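Transglutaminase-like enzymes, putative cysteine protease (Cytophaga hutchinsonii, PDB 3ISR) probably acts as a cysteine protease or related hydrolase of the transglutaminase-like superfamily. Local coordinates at residues L147-W152 with I189-A194; V180-A185 with A199-G204; I227-T232 with F280-N285. All coordinates share one frame; numbering follows the deposited sequence.

How the interactions relate
Following the chain from the N terminus, interaction 1 starts on helix 142-156, and interaction 2 opens at 180-185 before interaction 1 closes at 189-194. The two therefore cross, sharing helix 181-194: interaction 1 closes a 36-residue excursion, a little over half helical, and interaction 2 the rest of helix 181-194 and the turn into strand 199-206. At their junction Ile189 CD1 packs on Tyr201. Interaction 3 follows in series, bringing back the 47 residues after 227-232. It still meets the others, since Ala231 lies against Thr150 and Phe184 against Thr232. Together they tie the two helices, the sheet containing strands 199-206 and 225-229, and the loop before the last strand, 288-291.

Interaction 1: residues L147-W152 with I189-A194; sequences LAITDW and IALCRA
Ile149 carries this helix-helix contact on behalf of 147-152, presenting its CG2 methyl and the CD1 end of its ethyl branch to Leu191 and Cys192. The closest backbone approach is here, with Ile149 CA and Leu191 CA 7.1 Å apart. The 182 Å² buried in all comes chiefly from these two residues, with a smaller share from Cys192. A chi1 of -75° sets Ile149 CG2 opposite the backbone N, and this methyl rests on Leu191 alone, with CG2 3.9 Å from CB and 4.0 Å from CD1. The ethyl branch runs out extended, chi2 168°, and its end sits where the Leu191 and Cys192 backbones join: Ile149 CD1 lies 3.9 Å from Cys192 N. The same Ile149 CD1 is 4.1 Å from Cys192 SG, beside the thiol. The Ile149 and Leu191 side chains cross obliquely, and all these side-chain separations are van der Waals distances. Next along the helix, Thr150 touches Phe218 of strand 215-222, and Asp151 forms a salt bridge with Arg233. Trp152 turns its CB toward the partner helix, but its CE3 comes no nearer than 4.8 Å to Leu191 CD1, beyond direct contact. Around the pair, Phe136 and Leu131 of helix 129-136 touch Ile149 and Leu191 respectively, while Phe218 and Ala199 of strand 199-206 pack on Cys192, placing the helix pair against the sheet.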
ATOM      1  N   LEU B 147     -22.892  12.309 -10.502  1.00 14.86           N
ATOM      2  CA  LEU B 147     -23.584  12.813  -9.350  1.00 15.65           C
ATOM      3  C   LEU B 147     -23.691  11.733  -8.272  1.00 15.47           C
ATOM      4  O   LEU B 147     -23.521  12.033  -7.084  1.00 14.85           O
ATOM      5  CB  LEU B 147     -24.968  13.345  -9.747  1.00 15.79           C
ATOM      6  CG  LEU B 147     -25.712  14.052  -8.624  1.00 17.82           C
ATOM      7  CD1 LEU B 147     -24.962  15.308  -8.188  1.00 17.40           C
ATOM      8  CD2 LEU B 147     -27.161  14.376  -9.071  1.00 17.26           C
ATOM      9  N   ALA B 148     -23.935  10.486  -8.680  1.00 15.09           N
ATOM     10  CA  ALA B 148     -23.980   9.379  -7.725  1.00 15.28           C
ATOM     11  C   ALA B 148     -22.625   9.148  -7.053  1.00 15.53           C
ATOM     12  O   ALA B 148     -22.565   8.775  -5.865  1.00 14.41           O
ATOM     13  CB  ALA B 148     -24.448   8.099  -8.391  1.00 14.68           C
ATOM     14  N   ILE B 149     -21.553   9.338  -7.822  1.00 15.09           N
ATOM     15  CA  ILE B 149     -20.200   9.235  -7.281  1.00 15.58           C
ATOM     16  C   ILE B 149     -20.026  10.288  -6.192  1.00 15.88           C
ATOM     17  O   ILE B 149     -19.568   9.985  -5.080  1.00 16.30           O
ATOM     18  CB  ILE B 149     -19.124   9.404  -8.393  1.00 15.52           C
ATOM     19  CG1 ILE B 149     -19.054   8.125  -9.232  1.00 14.88           C
ATOM     20  CG2 ILE B 149     -17.710   9.731  -7.779  1.00 15.97           C
ATOM     21  CD1 ILE B 149     -18.247   8.272 -10.515  1.00 14.19           C
ATOM     22  N   THR B 150     -20.446  11.509  -6.513  1.00 15.98           N
ATOM     23  CA  THR B 150     -20.275  12.670  -5.655  1.00 16.45           C
ATOM     24  C   THR B 150     -21.079  12.479  -4.379  1.00 16.80           C
ATOM     25  O   THR B 150     -20.594  12.766  -3.274  1.00 16.26           O
ATOM     26  CB  THR B 150     -20.705  13.949  -6.423  1.00 17.04           C
ATOM     27  OG1 THR B 150     -19.869  14.088  -7.583  1.00 18.16           O
ATOM     28  CG2 THR B 150     -20.546  15.179  -5.566  1.00 18.48           C
ATOM     29  N   ASP B 151     -22.302  11.978  -4.525  1.00 16.77           N
ATOM     30  CA  ASP B 151     -23.153  11.739  -3.367  1.00 17.22           C
ATOM     31  C   ASP B 151     -22.623  10.568  -2.521  1.00 16.78           C
ATOM     32  O   ASP B 151     -22.624  10.642  -1.283  1.00 16.47           O
ATOM     33  CB  ASP B 151     -24.617  11.519  -3.788  1.00 17.65           C
ATOM     34  CG  ASP B 151     -25.286  12.804  -4.317  1.00 19.90           C
ATOM     35  OD1 ASP B 151     -24.739  13.925  -4.103  1.00 20.59           O
ATOM     36  OD2 ASP B 151     -26.372  12.692  -4.950  1.00 18.83           O
ATOM     37  N   TRP B 152     -22.159   9.501  -3.172  1.00 16.54           N
ATOM     38  CA  TRP B 152     -21.568   8.386  -2.427  1.00 16.53           C
ATOM     39  C   TRP B 152     -20.396   8.878  -1.552  1.00 16.00           C
ATOM     40  O   TRP B 152     -20.319   8.543  -0.386  1.00 16.10           O
ATOM     41  CB  TRP B 152     -21.115   7.245  -3.355  1.00 16.61           C
ATOM     42  CG  TRP B 152     -20.651   6.048  -2.576  1.00 16.91           C
ATOM     43  CD1 TRP B 152     -21.405   4.987  -2.172  1.00 16.33           C
ATOM     44  CD2 TRP B 152     -19.327   5.826  -2.056  1.00 16.67           C
ATOM     45  NE1 TRP B 152     -20.629   4.105  -1.451  1.00 15.49           N
ATOM     46  CE2 TRP B 152     -19.355   4.604  -1.354  1.00 15.99           C
ATOM     47  CE3 TRP B 152     -18.125   6.547  -2.119  1.00 15.88           C
ATOM     48  CZ2 TRP B 152     -18.216   4.071  -0.729  1.00 17.13           C
ATOM     49  CZ3 TRP B 152     -16.990   6.023  -1.488  1.00 16.46           C
ATOM     50  CH2 TRP B 152     -17.051   4.799  -0.794  1.00 15.90           C
ATOM     51  N   ILE B 189     -12.427  12.153  -8.853  1.00 16.12           N
ATOM     52  CA  ILE B 189     -11.697  12.061 -10.137  1.00 15.46           C
ATOM     53  C   ILE B 189     -11.349  10.611 -10.431  1.00 15.87           C
ATOM     54  O   ILE B 189     -11.600  10.117 -11.537  1.00 14.83           O
ATOM     55  CB  ILE B 189     -10.403  12.893 -10.108  1.00 16.93           C
ATOM     56  CG1 ILE B 189     -10.727  14.386 -10.081  1.00 14.92           C
ATOM     57  CG2 ILE B 189      -9.539  12.597 -11.347  1.00 15.27           C
ATOM     58  CD1 ILE B 189      -9.576  15.230  -9.552  1.00 16.40           C
ATOM     59  N   ALA B 190     -10.801   9.913  -9.438  1.00 14.73           N
ATOM     60  CA  ALA B 190     -10.393   8.527  -9.667  1.00 15.23           C
ATOM     61  C   ALA B 190     -11.570   7.664 -10.059  1.00 14.59           C
ATOM     62  O   ALA B 190     -11.460   6.856 -10.963  1.00 15.13           O
ATOM     63  CB  ALA B 190      -9.695   7.937  -8.428  1.00 14.56           C
ATOM     64  N   LEU B 191     -12.686   7.814  -9.352  1.00 15.49           N
ATOM     65  CA  LEU B 191     -13.868   7.004  -9.646  1.00 16.00           C
ATOM     66  C   LEU B 191     -14.468   7.328 -11.005  1.00 15.75           C
ATOM     67  O   LEU B 191     -14.900   6.424 -11.715  1.00 16.12           O
ATOM     68  CB  LEU B 191     -14.898   7.122  -8.509  1.00 15.52           C
ATOM     69  CG  LEU B 191     -14.469   6.509  -7.161  1.00 15.97           C
ATOM     70  CD1 LEU B 191     -15.398   6.983  -6.043  1.00 14.67           C
ATOM     71  CD2 LEU B 191     -14.427   4.958  -7.208  1.00 16.18           C
ATOM     72  N   CYS B 192     -14.466   8.607 -11.395  1.00 16.17           N
ATOM     73  CA  CYS B 192     -14.900   8.973 -12.760  1.00 15.35           C
ATOM     74  C   CYS B 192     -14.032   8.329 -13.826  1.00 15.59           C
ATOM     75  O   CYS B 192     -14.536   7.708 -14.756  1.00 13.88           O
ATOM     76  CB  CYS B 192     -14.824  10.469 -12.981  1.00 15.79           C
ATOM     77  SG  CYS B 192     -16.143  11.388 -12.214  1.00 19.41           S
ATOM     78  N   ARG B 193     -12.716   8.507 -13.711  1.00 15.08           N
ATOM     79  CA  ARG B 193     -11.825   7.924 -14.707  1.00 15.52           C
ATOM     80  C   ARG B 193     -11.950   6.406 -14.757  1.00 15.83           C
ATOM     81  O   ARG B 193     -11.805   5.799 -15.825  1.00 15.36           O
ATOM     82  CB  ARG B 193     -10.370   8.294 -14.426  1.00 15.66           C
ATOM     83  CG  ARG B 193     -10.088   9.770 -14.588  1.00 15.65           C
ATOM     84  CD  ARG B 193      -8.586  10.044 -14.477  1.00 14.95           C
ATOM     85  NE  ARG B 193      -8.355  11.492 -14.456  1.00 12.42           N
ATOM     86  CZ  ARG B 193      -7.385  12.081 -13.776  1.00 13.12           C
ATOM     87  NH1 ARG B 193      -6.508  11.334 -13.088  1.00 11.99           N
ATOM     88  NH2 ARG B 193      -7.301  13.413 -13.778  1.00 11.88           N
ATOM     89  N   ALA B 194     -12.206   5.793 -13.607  1.00 15.56           N
ATOM     90  CA  ALA B 194     -12.331   4.326 -13.544  1.00 16.20           C
ATOM     91  C   ALA B 194     -13.499   3.858 -14.407  1.00 16.53           C
ATOM     92  O   ALA B 194     -13.512   2.718 -14.899  1.00 16.82           O
ATOM     93  CB  ALA B 194     -12.515   3.893 -12.088  1.00 15.76           C
TER

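Interaction 2: residues V180-A185 with A199-G204; sequences VCRDFA and ARYFTG
Tyr201 reaches from the strand to Ala185 and Arg182 on the first turns of the helix, and the evidence for the contact is almost wholly van der Waals. With the ring swung opposite its own backbone N (chi1 -172°), its CD1-CE1 bond comes against Ala185: CB of that residue lies 3.8 Å from Tyr201 CE1 and 4.0 Å from CD1, approaching the ring obliquely. At the far end the phenol oxygen meets the aliphatic part of Arg182, Tyr201 OH being 3.5 Å from CG. The arginine is extended from CG to NE, which carries its guanidinium onward, its plane 77° from the phenol ring. There it bonds through NH1 to Thr168 O and forms a cation-pi contact with Tyr122. Hydrogen bonding belongs to the helix start. Val180 at the N-cap gives its N-H to Asp183 OD2 (2.9 Å between Val180 N and OD2), a nearly straight bond of 171° that uses the anti lone pair. This is the N3 side chain-to-N-cap N-H bond of a capping box, but Val180 has no side-chain acceptor for the return bond; Asp183 OD2 also bonds Thr164 OG1. The N-terminal end of a helix packed on a central antiparallel sheet, with Cys181 in its first turn touching His215 of strand 215-222, is consistent with the active-site arrangement of the papain-like transglutaminase fold.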
ATOM      1  N   VAL B 180      -9.995  15.707   3.636  1.00 15.51           N
ATOM      2  CA  VAL B 180     -10.397  17.098   3.483  1.00 15.91           C
ATOM      3  C   VAL B 180     -10.636  17.311   1.987  1.00 15.99           C
ATOM      4  O   VAL B 180     -10.647  16.331   1.223  1.00 16.14           O
ATOM      5  CB  VAL B 180      -9.346  18.071   4.058  1.00 16.67           C
ATOM      6  CG1 VAL B 180      -9.358  18.031   5.608  1.00 16.93           C
ATOM      7  CG2 VAL B 180      -7.939  17.764   3.509  1.00 17.43           C
ATOM      8  N   CYS B 181     -10.853  18.546   1.549  1.00 15.15           N
ATOM      9  CA  CYS B 181     -11.316  18.725   0.167  1.00 16.08           C
ATOM     10  C   CYS B 181     -10.388  18.093  -0.887  1.00 14.89           C
ATOM     11  O   CYS B 181     -10.867  17.512  -1.843  1.00 14.24           O
ATOM     12  CB  CYS B 181     -11.608  20.198  -0.151  1.00 16.32           C
ATOM     13  SG  CYS B 181     -10.217  21.311  -0.013  1.00 21.97           S
ATOM     14  N   ARG B 182      -9.070  18.223  -0.726  1.00 14.75           N
ATOM     15  CA  ARG B 182      -8.132  17.630  -1.700  1.00 14.91           C
ATOM     16  C   ARG B 182      -8.392  16.130  -1.922  1.00 15.03           C
ATOM     17  O   ARG B 182      -8.360  15.613  -3.059  1.00 15.48           O
ATOM     18  CB  ARG B 182      -6.705  17.856  -1.202  1.00 14.88           C
ATOM     19  CG  ARG B 182      -5.558  17.235  -2.019  1.00 15.89           C
ATOM     20  CD  ARG B 182      -4.272  17.564  -1.224  1.00 17.70           C
ATOM     21  NE  ARG B 182      -3.010  17.261  -1.895  1.00 20.75           N
ATOM     22  CZ  ARG B 182      -2.444  16.045  -1.974  1.00 21.26           C
ATOM     23  NH1 ARG B 182      -3.058  14.955  -1.482  1.00 18.27           N
ATOM     24  NH2 ARG B 182      -1.262  15.925  -2.582  1.00 19.08           N
ATOM     25  N   ASP B 183      -8.687  15.446  -0.824  1.00 14.98           N
ATOM     26  CA  ASP B 183      -8.936  14.015  -0.855  1.00 14.67           C
ATOM     27  C   ASP B 183     -10.280  13.673  -1.486  1.00 14.65           C
ATOM     28  O   ASP B 183     -10.390  12.680  -2.199  1.00 14.20           O
ATOM     29  CB  ASP B 183      -8.865  13.463   0.574  1.00 14.64           C
ATOM     30  CG  ASP B 183      -7.575  13.852   1.288  1.00 16.20           C
ATOM     31  OD1 ASP B 183      -6.471  13.525   0.790  1.00 18.73           O
ATOM     32  OD2 ASP B 183      -7.650  14.535   2.331  1.00 16.72           O
ATOM     33  N   PHE B 184     -11.316  14.454  -1.185  1.00 14.36           N
ATOM     34  CA  PHE B 184     -12.635  14.251  -1.790  1.00 13.89           C
ATOM     35  C   PHE B 184     -12.562  14.478  -3.300  1.00 13.48           C
ATOM     36  O   PHE B 184     -13.189  13.758  -4.083  1.00 14.28           O
ATOM     37  CB  PHE B 184     -13.659  15.233  -1.196  1.00 14.63           C
ATOM     38  CG  PHE B 184     -14.211  14.841   0.155  1.00 15.71           C
ATOM     39  CD1 PHE B 184     -13.378  14.705   1.269  1.00 17.91           C
ATOM     40  CD2 PHE B 184     -15.581  14.705   0.335  1.00 16.06           C
ATOM     41  CE1 PHE B 184     -13.899  14.384   2.530  1.00 17.15           C
ATOM     42  CE2 PHE B 184     -16.122  14.387   1.610  1.00 14.98           C
ATOM     43  CZ  PHE B 184     -15.285  14.234   2.700  1.00 14.55           C
ATOM     44  N   ALA B 185     -11.797  15.481  -3.723  1.00 13.99           N
ATOM     45  CA  ALA B 185     -11.636  15.762  -5.154  1.00 14.31           C
ATOM     46  C   ALA B 185     -10.899  14.615  -5.832  1.00 14.69           C
ATOM     47  O   ALA B 185     -11.308  14.128  -6.905  1.00 16.20           O
ATOM     48  CB  ALA B 185     -10.857  17.053  -5.350  1.00 13.92           C
ATOM     49  N   ALA B 199     -11.972  13.370 -16.139  1.00 14.00           N
ATOM     50  CA  ALA B 199     -12.175  14.224 -14.954  1.00 14.62           C
ATOM     51  C   ALA B 199     -10.891  14.930 -14.603  1.00 14.40           C
ATOM     52  O   ALA B 199      -9.811  14.400 -14.858  1.00 14.90           O
ATOM     53  CB  ALA B 199     -12.660  13.401 -13.780  1.00 15.00           C
ATOM     54  N   ARG B 200     -11.000  16.129 -14.024  1.00 14.14           N
ATOM     55  CA  ARG B 200      -9.808  16.870 -13.681  1.00 13.22           C
ATOM     56  C   ARG B 200      -9.980  17.572 -12.325  1.00 12.31           C
ATOM     57  O   ARG B 200     -11.095  17.763 -11.840  1.00 12.94           O
ATOM     58  CB  ARG B 200      -9.459  17.885 -14.782  1.00 13.91           C
ATOM     59  CG  ARG B 200     -10.519  19.023 -14.934  1.00 16.18           C
ATOM     60  CD  ARG B 200     -10.204  19.936 -16.120  1.00 18.30           C
ATOM     61  NE  ARG B 200     -11.042  21.133 -16.071  1.00 17.54           N
ATOM     62  CZ  ARG B 200     -11.125  22.040 -17.036  1.00 20.07           C
ATOM     63  NH1 ARG B 200     -10.420  21.912 -18.159  1.00 18.33           N
ATOM     64  NH2 ARG B 200     -11.916  23.096 -16.874  1.00 19.03           N
ATOM     65  N   TYR B 201      -8.856  17.957 -11.754  1.00  8.71           N
ATOM     66  CA  TYR B 201      -8.796  18.599 -10.455  1.00  7.65           C
ATOM     67  C   TYR B 201      -8.995  20.114 -10.607  1.00  7.05           C
ATOM     68  O   TYR B 201      -8.461  20.722 -11.536  1.00  6.42           O
ATOM     69  CB  TYR B 201      -7.410  18.288  -9.911  1.00  7.32           C
ATOM     70  CG  TYR B 201      -7.112  18.675  -8.488  1.00  7.69           C
ATOM     71  CD1 TYR B 201      -7.613  17.923  -7.430  1.00  6.88           C
ATOM     72  CD2 TYR B 201      -6.243  19.734  -8.209  1.00  8.72           C
ATOM     73  CE1 TYR B 201      -7.287  18.236  -6.110  1.00  6.98           C
ATOM     74  CE2 TYR B 201      -5.920  20.069  -6.890  1.00  8.74           C
ATOM     75  CZ  TYR B 201      -6.458  19.304  -5.853  1.00  7.44           C
ATOM     76  OH  TYR B 201      -6.158  19.582  -4.545  1.00  6.34           O
ATOM     77  N   PHE B 202      -9.753  20.708  -9.684  1.00  6.00           N
ATOM     78  CA  PHE B 202     -10.076  22.143  -9.712  1.00  6.63           C
ATOM     79  C   PHE B 202      -9.712  22.738  -8.346  1.00  5.40           C
ATOM     80  O   PHE B 202     -10.123  22.214  -7.317  1.00  4.81           O
ATOM     81  CB  PHE B 202     -11.583  22.297 -10.004  1.00  6.58           C
ATOM     82  CG  PHE B 202     -12.105  23.744  -9.964  1.00  8.92           C
ATOM     83  CD1 PHE B 202     -12.481  24.389 -11.130  1.00 10.50           C
ATOM     84  CD2 PHE B 202     -12.246  24.418  -8.760  1.00  9.42           C
ATOM     85  CE1 PHE B 202     -12.982  25.716 -11.103  1.00 10.56           C
ATOM     86  CE2 PHE B 202     -12.746  25.743  -8.716  1.00  9.86           C
ATOM     87  CZ  PHE B 202     -13.114  26.377  -9.903  1.00  9.70           C
ATOM     88  N   THR B 203      -8.931  23.812  -8.338  1.00  5.55           N
ATOM     89  CA  THR B 203      -8.681  24.558  -7.091  1.00  6.42           C
ATOM     90  C   THR B 203      -9.217  25.968  -7.224  1.00  6.50           C
ATOM     91  O   THR B 203      -9.202  26.531  -8.312  1.00  6.67           O
ATOM     92  CB  THR B 203      -7.202  24.616  -6.718  1.00  6.64           C
ATOM     93  OG1 THR B 203      -6.446  25.224  -7.785  1.00  7.86           O
ATOM     94  CG2 THR B 203      -6.675  23.198  -6.491  1.00  7.22           C
ATOM     95  N   GLY B 204      -9.657  26.552  -6.114  1.00  6.66           N
ATOM     96  CA  GLY B 204     -10.151  27.904  -6.177  1.00  7.15           C
ATOM     97  C   GLY B 204     -10.325  28.584  -4.845  1.00  7.26           C
ATOM     98  O   GLY B 204     -10.155  27.972  -3.775  1.00  7.11           O
TER

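Interaction 3: residues I227-T232 with F280-N285; sequences IIFDAT and FWYDKN
At strand 225-229 of the antiparallel sheet within the transglutaminase-like region, Tyr282, from the loop before the last strand, lays its phenol across the strand's end, meeting Ile227, Ile228 and Phe229. Its CG stands anti to the carbonyl carbon (chi1 -65°), which sends the phenol towards the strand. The decisive evidence is one short hydrogen bond: Tyr282 OH donates to Ile228 O at 2.7 Å. The donor lies in the carbonyl plane with a C=O...O angle of 154°, and the carbonyl oxygen in turn sits at the edge of the phenol ring. Tyr282 OH is also bonded to Leu290 N, so the phenol oxygen bridges the strand and the final strand 288-291. Following the strand one residue back, Ile227 CG2 touches Tyr282 OH at 3.3 Å. One residue onward, Phe229 CD1 lies 3.8 Å from Tyr282 CE2; the two rings meet obliquely, centroids 5.5 Å apart and planes at 48°. Just beyond the strand the chain makes an Asx turn: Asp230 OD1 takes Thr232 N at 3.0 Å and Thr232 OG1 at 2.7 Å, both from the same face of the carboxylate. With OD2 bonded to His215 NE2, both carboxylate oxygens are engaged, which limits its rotation. Such an Asp-His pair, with Cys181 close to His215, is consistent with the Cys-His-Asp triad of transglutaminase-like enzymes. Val146 and Thr150 of helix 142-156 also touch Phe229, and Leu237 touches Tyr282.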
ATOM      1  N   ILE B 227     -18.151  19.889 -16.225  1.00 13.77           N
ATOM      2  CA  ILE B 227     -19.200  20.144 -15.263  1.00 13.22           C
ATOM      3  C   ILE B 227     -18.565  20.007 -13.886  1.00 13.37           C
ATOM      4  O   ILE B 227     -17.928  18.995 -13.608  1.00 12.88           O
ATOM      5  CB  ILE B 227     -20.348  19.120 -15.374  1.00 13.06           C
ATOM      6  CG1 ILE B 227     -20.941  19.060 -16.806  1.00 11.64           C
ATOM      7  CG2 ILE B 227     -21.444  19.413 -14.330  1.00 14.21           C
ATOM      8  CD1 ILE B 227     -21.528  20.394 -17.346  1.00 12.83           C
ATOM      9  N   ILE B 228     -18.780  21.000 -13.031  1.00 13.68           N
ATOM     10  CA  ILE B 228     -18.169  21.014 -11.708  1.00 14.51           C
ATOM     11  C   ILE B 228     -18.946  20.222 -10.655  1.00 14.82           C
ATOM     12  O   ILE B 228     -20.184  20.222 -10.640  1.00 14.55           O
ATOM     13  CB  ILE B 228     -17.905  22.470 -11.233  1.00 15.05           C
ATOM     14  CG1 ILE B 228     -16.892  22.453 -10.069  1.00 16.73           C
ATOM     15  CG2 ILE B 228     -19.202  23.192 -10.870  1.00 15.87           C
ATOM     16  CD1 ILE B 228     -15.954  23.646 -10.058  1.00 19.29           C
ATOM     17  N   PHE B 229     -18.215  19.550  -9.764  1.00 14.85           N
ATOM     18  CA  PHE B 229     -18.818  18.729  -8.701  1.00 14.83           C
ATOM     19  C   PHE B 229     -17.995  18.893  -7.435  1.00 15.61           C
ATOM     20  O   PHE B 229     -16.788  19.074  -7.509  1.00 15.56           O
ATOM     21  CB  PHE B 229     -18.796  17.247  -9.069  1.00 14.98           C
ATOM     22  CG  PHE B 229     -19.712  16.888 -10.201  1.00 14.91           C
ATOM     23  CD1 PHE B 229     -21.004  16.445  -9.950  1.00 15.27           C
ATOM     24  CD2 PHE B 229     -19.274  16.988 -11.521  1.00 15.78           C
ATOM     25  CE1 PHE B 229     -21.868  16.107 -11.014  1.00 17.31           C
ATOM     26  CE2 PHE B 229     -20.126  16.669 -12.590  1.00 14.81           C
ATOM     27  CZ  PHE B 229     -21.422  16.226 -12.334  1.00 15.28           C
ATOM     28  N   ASP B 230     -18.627  18.792  -6.273  1.00 15.09           N
ATOM     29  CA  ASP B 230     -17.890  18.953  -5.022  1.00 15.65           C
ATOM     30  C   ASP B 230     -18.514  18.059  -3.978  1.00 15.49           C
ATOM     31  O   ASP B 230     -19.532  18.407  -3.394  1.00 16.31           O
ATOM     32  CB  ASP B 230     -17.909  20.425  -4.564  1.00 15.70           C
ATOM     33  CG  ASP B 230     -17.245  20.641  -3.217  1.00 16.52           C
ATOM     34  OD1 ASP B 230     -16.624  19.717  -2.660  1.00 17.85           O
ATOM     35  OD2 ASP B 230     -17.361  21.764  -2.676  1.00 20.39           O
ATOM     36  N   ALA B 231     -17.890  16.910  -3.744  1.00 15.36           N
ATOM     37  CA  ALA B 231     -18.416  15.926  -2.817  1.00 15.17           C
ATOM     38  C   ALA B 231     -18.361  16.349  -1.359  1.00 14.92           C
ATOM     39  O   ALA B 231     -18.983  15.688  -0.526  1.00 15.47           O
ATOM     40  CB  ALA B 231     -17.726  14.565  -3.009  1.00 15.17           C
ATOM     41  N   THR B 232     -17.658  17.437  -1.030  1.00 14.63           N
ATOM     42  CA  THR B 232     -17.680  17.915   0.371  1.00 15.27           C
ATOM     43  C   THR B 232     -19.001  18.587   0.718  1.00 15.89           C
ATOM     44  O   THR B 232     -19.367  18.671   1.889  1.00 16.73           O
ATOM     45  CB  THR B 232     -16.549  18.932   0.720  1.00 15.53           C
ATOM     46  OG1 THR B 232     -16.772  20.167   0.023  1.00 14.46           O
ATOM     47  CG2 THR B 232     -15.160  18.362   0.390  1.00 14.62           C
ATOM     48  N   PHE B 280     -26.060  28.313  -5.710  1.00 14.49           N
ATOM     49  CA  PHE B 280     -26.469  27.212  -6.568  1.00 14.73           C
ATOM     50  C   PHE B 280     -25.995  25.905  -5.944  1.00 15.33           C
ATOM     51  O   PHE B 280     -24.812  25.759  -5.635  1.00 14.51           O
ATOM     52  CB  PHE B 280     -25.862  27.362  -7.965  1.00 14.13           C
ATOM     53  CG  PHE B 280     -26.268  26.276  -8.912  1.00 14.55           C
ATOM     54  CD1 PHE B 280     -27.296  26.481  -9.821  1.00 14.46           C
ATOM     55  CD2 PHE B 280     -25.627  25.037  -8.885  1.00 14.36           C
ATOM     56  CE1 PHE B 280     -27.676  25.470 -10.686  1.00 14.86           C
ATOM     57  CE2 PHE B 280     -25.999  24.023  -9.746  1.00 13.59           C
ATOM     58  CZ  PHE B 280     -27.017  24.232 -10.652  1.00 14.27           C
ATOM     59  N   TRP B 281     -26.918  24.960  -5.769  1.00 16.02           N
ATOM     60  CA  TRP B 281     -26.564  23.617  -5.302  1.00 16.94           C
ATOM     61  C   TRP B 281     -27.229  22.604  -6.211  1.00 17.28           C
ATOM     62  O   TRP B 281     -28.313  22.871  -6.725  1.00 16.45           O
ATOM     63  CB  TRP B 281     -27.106  23.399  -3.895  1.00 17.54           C
ATOM     64  CG  TRP B 281     -26.597  24.351  -2.846  1.00 18.54           C
ATOM     65  CD1 TRP B 281     -27.198  25.508  -2.422  1.00 18.72           C
ATOM     66  CD2 TRP B 281     -25.400  24.207  -2.064  1.00 19.58           C
ATOM     67  NE1 TRP B 281     -26.446  26.094  -1.428  1.00 19.67           N
ATOM     68  CE2 TRP B 281     -25.340  25.317  -1.186  1.00 20.63           C
ATOM     69  CE3 TRP B 281     -24.376  23.243  -2.016  1.00 20.95           C
ATOM     70  CZ2 TRP B 281     -24.289  25.499  -0.273  1.00 21.09           C
ATOM     71  CZ3 TRP B 281     -23.325  23.425  -1.103  1.00 20.13           C
ATOM     72  CH2 TRP B 281     -23.298  24.544  -0.244  1.00 22.10           C
ATOM     73  N   TYR B 282     -26.620  21.432  -6.395  1.00 17.83           N
ATOM     74  CA  TYR B 282     -27.318  20.359  -7.108  1.00 18.95           C
ATOM     75  C   TYR B 282     -28.350  19.687  -6.205  1.00 19.80           C
ATOM     76  O   TYR B 282     -28.213  19.660  -4.979  1.00 19.43           O
ATOM     77  CB  TYR B 282     -26.353  19.268  -7.611  1.00 19.00           C
ATOM     78  CG  TYR B 282     -25.358  19.699  -8.664  1.00 18.99           C
ATOM     79  CD1 TYR B 282     -25.741  20.510  -9.738  1.00 19.32           C
ATOM     80  CD2 TYR B 282     -24.035  19.262  -8.605  1.00 18.58           C
ATOM     81  CE1 TYR B 282     -24.813  20.888 -10.709  1.00 19.36           C
ATOM     82  CE2 TYR B 282     -23.114  19.624  -9.575  1.00 18.00           C
ATOM     83  CZ  TYR B 282     -23.506  20.449 -10.620  1.00 17.22           C
ATOM     84  OH  TYR B 282     -22.600  20.827 -11.586  1.00 15.87           O
ATOM     85  N   ASP B 283     -29.374  19.128  -6.831  1.00 21.40           N
ATOM     86  CA  ASP B 283     -30.275  18.199  -6.169  1.00 22.74           C
ATOM     87  C   ASP B 283     -30.347  16.989  -7.092  1.00 23.53           C
ATOM     88  O   ASP B 283     -30.476  17.155  -8.311  1.00 23.90           O
ATOM     89  CB  ASP B 283     -31.653  18.832  -5.970  1.00 22.73           C
ATOM     90  N   LYS B 284     -30.247  15.782  -6.524  1.00 24.28           N
ATOM     91  CA  LYS B 284     -30.221  14.541  -7.322  1.00 24.89           C
ATOM     92  C   LYS B 284     -31.316  14.484  -8.400  1.00 25.49           C
ATOM     93  O   LYS B 284     -31.185  13.752  -9.400  1.00 25.34           O
ATOM     94  CB  LYS B 284     -30.301  13.305  -6.416  1.00 25.16           C
ATOM     95  N   ASN B 285     -32.369  15.281  -8.182  1.00 25.78           N
ATOM     96  CA  ASN B 285     -33.578  15.310  -9.013  1.00 26.15           C
ATOM     97  C   ASN B 285     -33.656  16.479 -10.012  1.00 26.31           C
ATOM     98  O   ASN B 285     -34.721  16.773 -10.561  1.00 26.51           O
ATOM     99  CB  ASN B 285     -34.809  15.305  -8.107  1.00 25.82           C
ATOM    100  CG  ASN B 285     -34.897  14.054  -7.250  1.00 26.13           C
ATOM    101  OD1 ASN B 285     -35.000  12.938  -7.766  1.00 25.44           O
ATOM    102  ND2 ASN B 285     -34.857  14.236  -5.934  1.00 26.15           N
TER